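Local coordinates for DNA mismatch repair protein MutL (Aquifex aeolicus, PDB 6LZI) that is the mismatch repair protein whose N-terminal ATPase domain binds ADP with magnesium, and probably uses ATP turnover to regulate DNA repair, at residues A[23-27]-A[47-51]. Numbering follows the deposited sequence.
With MG (magnesium ion), chain B; ADP (adenosine-5'-diphosphate), chain H.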
ATOM      1  N   LEU A  23      -2.730  -2.479  -7.008  1.00 17.88           N
ATOM      2  CA  LEU A  23      -1.979  -3.741  -7.032  1.00 16.67           C
ATOM      3  C   LEU A  23      -1.717  -4.275  -5.619  1.00 19.86           C
ATOM      4  O   LEU A  23      -1.867  -5.469  -5.372  1.00 20.51           O
ATOM      5  CB  LEU A  23      -0.655  -3.584  -7.813  1.00 15.01           C
ATOM      6  CG  LEU A  23      -1.026  -3.218  -9.260  1.00 16.86           C
ATOM      7  CD1 LEU A  23       0.359  -2.959 -10.010  1.00 21.53           C
ATOM      8  CD2 LEU A  23      -1.892  -4.144 -10.041  1.00 18.06           C
ATOM      9  N   VAL A  24      -1.305  -3.410  -4.678  1.00 20.28           N
ATOM     10  CA  VAL A  24      -0.958  -3.922  -3.358  1.00 19.15           C
ATOM     11  C   VAL A  24      -2.229  -4.394  -2.674  1.00 20.08           C
ATOM     12  O   VAL A  24      -2.236  -5.393  -1.960  1.00 20.52           O
ATOM     13  CB  VAL A  24      -0.266  -2.795  -2.569  1.00 16.77           C
ATOM     14  CG1 VAL A  24      -0.175  -3.124  -1.119  1.00 17.40           C
ATOM     15  CG2 VAL A  24       1.165  -2.470  -3.203  1.00 18.41           C
ATOM     16  N   GLU A  25      -3.341  -3.711  -2.929  1.00 18.17           N
ATOM     17  CA  GLU A  25      -4.605  -4.225  -2.390  1.00 16.75           C
ATOM     18  C   GLU A  25      -4.860  -5.650  -2.872  1.00 20.58           C
ATOM     19  O   GLU A  25      -5.262  -6.508  -2.063  1.00 25.86           O
ATOM     20  CB  GLU A  25      -5.776  -3.289  -2.754  1.00 21.63           C
ATOM     21  CG  GLU A  25      -7.149  -3.820  -2.325  1.00 27.82           C
ATOM     22  CD  GLU A  25      -8.264  -2.811  -2.591  1.00 34.30           C
ATOM     23  OE1 GLU A  25      -9.256  -3.087  -3.347  1.00 33.62           O
ATOM     24  OE2 GLU A  25      -8.171  -1.735  -1.986  1.00 38.06           O
ATOM     25  N   ASN A  26      -4.556  -5.938  -4.161  1.00 16.21           N
ATOM     26  CA  ASN A  26      -4.794  -7.255  -4.725  1.00 19.59           C
ATOM     27  C   ASN A  26      -3.853  -8.267  -4.095  1.00 20.71           C
ATOM     28  O   ASN A  26      -4.259  -9.401  -3.782  1.00 23.67           O
ATOM     29  CB  ASN A  26      -4.605  -7.209  -6.246  1.00 18.10           C
ATOM     30  CG  ASN A  26      -5.799  -6.597  -6.933  1.00 18.22           C
ATOM     31  OD1 ASN A  26      -6.853  -6.490  -6.311  1.00 22.67           O
ATOM     32  ND2 ASN A  26      -5.684  -6.228  -8.171  1.00 17.81           N
ATOM     33  N   SER A  27      -2.636  -7.844  -3.822  1.00 18.09           N
ATOM     34  CA  SER A  27      -1.699  -8.776  -3.166  1.00 15.79           C
ATOM     35  C   SER A  27      -2.193  -9.169  -1.803  1.00 21.42           C
ATOM     36  O   SER A  27      -2.062 -10.323  -1.397  1.00 20.12           O
ATOM     37  CB  SER A  27      -0.351  -8.146  -2.995  1.00 21.25           C
ATOM     38  OG  SER A  27       0.133  -7.862  -4.329  1.00 20.19           O
ATOM     39  N   ILE A  47       5.885   0.603 -12.872  1.00 20.99           N
ATOM     40  CA  ILE A  47       5.397   0.175 -11.583  1.00 17.86           C
ATOM     41  C   ILE A  47       5.358  -1.335 -11.623  1.00 19.92           C
ATOM     42  O   ILE A  47       4.699  -1.913 -12.519  1.00 21.79           O
ATOM     43  CB  ILE A  47       3.948   0.719 -11.377  1.00 17.22           C
ATOM     44  CG1 ILE A  47       3.955   2.263 -11.317  1.00 21.37           C
ATOM     45  CG2 ILE A  47       3.341   0.242 -10.084  1.00 18.72           C
ATOM     46  CD1 ILE A  47       2.676   2.847 -11.880  1.00 22.44           C
ATOM     47  N   ARG A  48       6.030  -1.982 -10.653  1.00 20.96           N
ATOM     48  CA  ARG A  48       6.067  -3.436 -10.533  1.00 17.28           C
ATOM     49  C   ARG A  48       5.687  -3.810  -9.104  1.00 16.10           C
ATOM     50  O   ARG A  48       6.186  -3.188  -8.149  1.00 21.20           O
ATOM     51  CB  ARG A  48       7.467  -3.990 -10.852  1.00 21.93           C
ATOM     52  CG  ARG A  48       7.438  -5.464 -10.754  1.00 25.52           C
ATOM     53  CD  ARG A  48       8.765  -6.100 -11.185  1.00 31.14           C
ATOM     54  NE  ARG A  48       9.860  -5.583 -10.370  1.00 35.14           N
ATOM     55  CZ  ARG A  48      10.216  -6.083  -9.200  1.00 33.06           C
ATOM     56  NH1 ARG A  48       9.556  -7.129  -8.664  1.00 29.66           N
ATOM     57  NH2 ARG A  48      11.228  -5.522  -8.555  1.00 34.23           N
ATOM     58  N   VAL A  49       4.753  -4.762  -8.968  1.00 20.80           N
ATOM     59  CA  VAL A  49       4.358  -5.274  -7.655  1.00 16.17           C
ATOM     60  C   VAL A  49       4.401  -6.778  -7.709  1.00 15.74           C
ATOM     61  O   VAL A  49       3.704  -7.400  -8.512  1.00 17.21           O
ATOM     62  CB  VAL A  49       2.959  -4.769  -7.253  1.00 18.41           C
ATOM     63  CG1 VAL A  49       2.497  -5.319  -5.866  1.00 18.47           C
ATOM     64  CG2 VAL A  49       2.940  -3.273  -7.164  1.00 22.47           C
ATOM     65  N   LYS A  50       5.163  -7.342  -6.805  1.00 19.69           N
ATOM     66  CA  LYS A  50       5.429  -8.745  -6.717  1.00 20.24           C
ATOM     67  C   LYS A  50       4.907  -9.166  -5.357  1.00 18.25           C
ATOM     68  O   LYS A  50       5.183  -8.495  -4.353  1.00 19.40           O
ATOM     69  CB  LYS A  50       6.891  -9.011  -6.784  1.00 19.12           C
ATOM     70  CG  LYS A  50       7.224 -10.553  -6.793  1.00 23.64           C
ATOM     71  CD  LYS A  50       8.742 -10.560  -6.866  1.00 24.76           C
ATOM     72  CE  LYS A  50       9.299 -11.984  -6.968  1.00 31.30           C
ATOM     73  NZ  LYS A  50       9.112 -12.552  -5.623  1.00 35.42           N
ATOM     74  N   ASP A  51       4.253 -10.313  -5.333  1.00 17.21           N
ATOM     75  CA  ASP A  51       3.780 -10.896  -4.078  1.00 17.22           C
ATOM     76  C   ASP A  51       3.931 -12.414  -4.097  1.00 19.64           C
ATOM     77  O   ASP A  51       4.105 -13.052  -5.165  1.00 18.26           O
ATOM     78  CB  ASP A  51       2.294 -10.483  -3.807  1.00 19.46           C
ATOM     79  CG  ASP A  51       1.285 -11.175  -4.699  1.00 20.97           C
ATOM     80  OD1 ASP A  51       1.279 -12.456  -4.801  1.00 23.87           O
ATOM     81  OD2 ASP A  51       0.493 -10.425  -5.374  1.00 18.48           O
TER
HETATM   82 MG    MG B 401      -8.534  -5.449  -6.769  1.00 41.81          MG
HETATM   83  PB  ADP H 407     -11.076  -6.955  -7.629  1.00 32.34           P
HETATM   84  O1B ADP H 407      -9.803  -7.075  -6.862  1.00 26.41           O
HETATM   85  O2B ADP H 407     -11.854  -8.295  -7.685  1.00 33.18           O
HETATM   86  O3B ADP H 407     -11.959  -5.847  -7.097  1.00 35.93           O
HETATM   87  PA  ADP H 407      -9.179  -6.538  -9.737  1.00 29.16           P
HETATM   88  O1A ADP H 407      -9.316  -6.080 -11.160  1.00 27.95           O
HETATM   89  O2A ADP H 407      -8.276  -5.710  -8.888  1.00 21.34           O
HETATM   90  O3A ADP H 407     -10.726  -6.587  -9.143  1.00 31.48           O
HETATM   91  O5' ADP H 407      -8.517  -8.011  -9.687  1.00 29.56           O
HETATM   92  C5' ADP H 407      -9.376  -8.956 -10.329  1.00 33.50           C
HETATM   93  C4' ADP H 407      -9.155 -10.353  -9.758  1.00 34.04           C
HETATM   94  O4' ADP H 407      -7.869 -10.795 -10.113  1.00 30.90           O
HETATM   95  C3' ADP H 407      -9.227 -10.492  -8.251  1.00 28.51           C
HETATM   96  O3' ADP H 407     -10.594 -10.792  -7.856  1.00 33.17           O
HETATM   97  C2' ADP H 407      -8.354 -11.705  -7.994  1.00 26.31           C
HETATM   98  O2' ADP H 407      -9.236 -12.842  -8.273  1.00 30.85           O
HETATM   99  C1' ADP H 407      -7.342 -11.640  -9.110  1.00 24.26           C
HETATM  100  N9  ADP H 407      -6.084 -11.033  -8.695  1.00 23.12           N
HETATM  101  C8  ADP H 407      -5.611  -9.794  -9.002  1.00 22.37           C
HETATM  102  N7  ADP H 407      -4.383  -9.590  -8.454  1.00 20.33           N
HETATM  103  C5  ADP H 407      -4.113 -10.732  -7.771  1.00 21.65           C
HETATM  104  C6  ADP H 407      -2.966 -11.155  -6.963  1.00 20.71           C
HETATM  105  N6  ADP H 407      -1.922 -10.304  -6.764  1.00 22.42           N
HETATM  106  N1  ADP H 407      -3.016 -12.400  -6.412  1.00 21.97           N
HETATM  107  C2  ADP H 407      -4.133 -13.212  -6.619  1.00 20.06           C
HETATM  108  N3  ADP H 407      -5.193 -12.899  -7.361  1.00 22.08           N
HETATM  109  C4  ADP H 407      -5.192 -11.674  -7.954  1.00 23.93           C
HETATM  110  O   HOH W   1      -8.878  -5.306  -4.760  1.00 22.98           O
HETATM  111  O   HOH W   2      -7.155  -3.722  -6.924  1.00 24.23           O
HETATM  112  O   HOH W   3     -10.177  -4.071  -7.225  1.00 42.60           O
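The Asp51 carboxylate meets the helix through its oxygen OD2: Ser27 OG donates to OD2 at 2.8 Å, approaching the anti side and lying 18° out of the carboxylate plane. The same oxygen accepts the exocyclic amine of adenine (ADP N6 to Asp51 OD2, 2.8 Å), and the purine plane is turned only about 30° from that of the carboxylate. This is the Bergerat fold of the GHKL ATPases, where an aspartate at the end of a sheet strand reads the adenine while an asparagine on the facing helix binds the metal. The other oxygen, OD1, takes Gly53 N and, weakly, Thr135 N, so both oxygens are held and the carboxylate is probably fixed in rotation. Asp51 CG is folded between backbone N and carbonyl carbon (chi1 73°), beside the Ser27 CB. Segments 23-27 and 47-51 run nearly parallel, their axes 8.8 Å apart at closest approach. Toward their N-terminal ends, Val49 is the apolar centre: its CG2 touches Leu23 CB at 3.7 Å, while its CG1 reaches Val24 CG2 at 4.1 Å and also borders Ser27 OG. Leu92 and Ile95 cover Leu23 from helix 91-96, and Val24 leans on Val35 and Val37 of the neighbouring strand. Facing the nucleotide, Asn26 CB lies off the purine plane just beyond N7, 3.3 Å from ADP N7, not stacked over the ring. The two ends of its amide part company: ND2 donates to ADP O2A at 2.7 Å, and OD1 binds the magnesium ion at 2.0 Å, with ADP O1B, O2A and three waters completing six ligands.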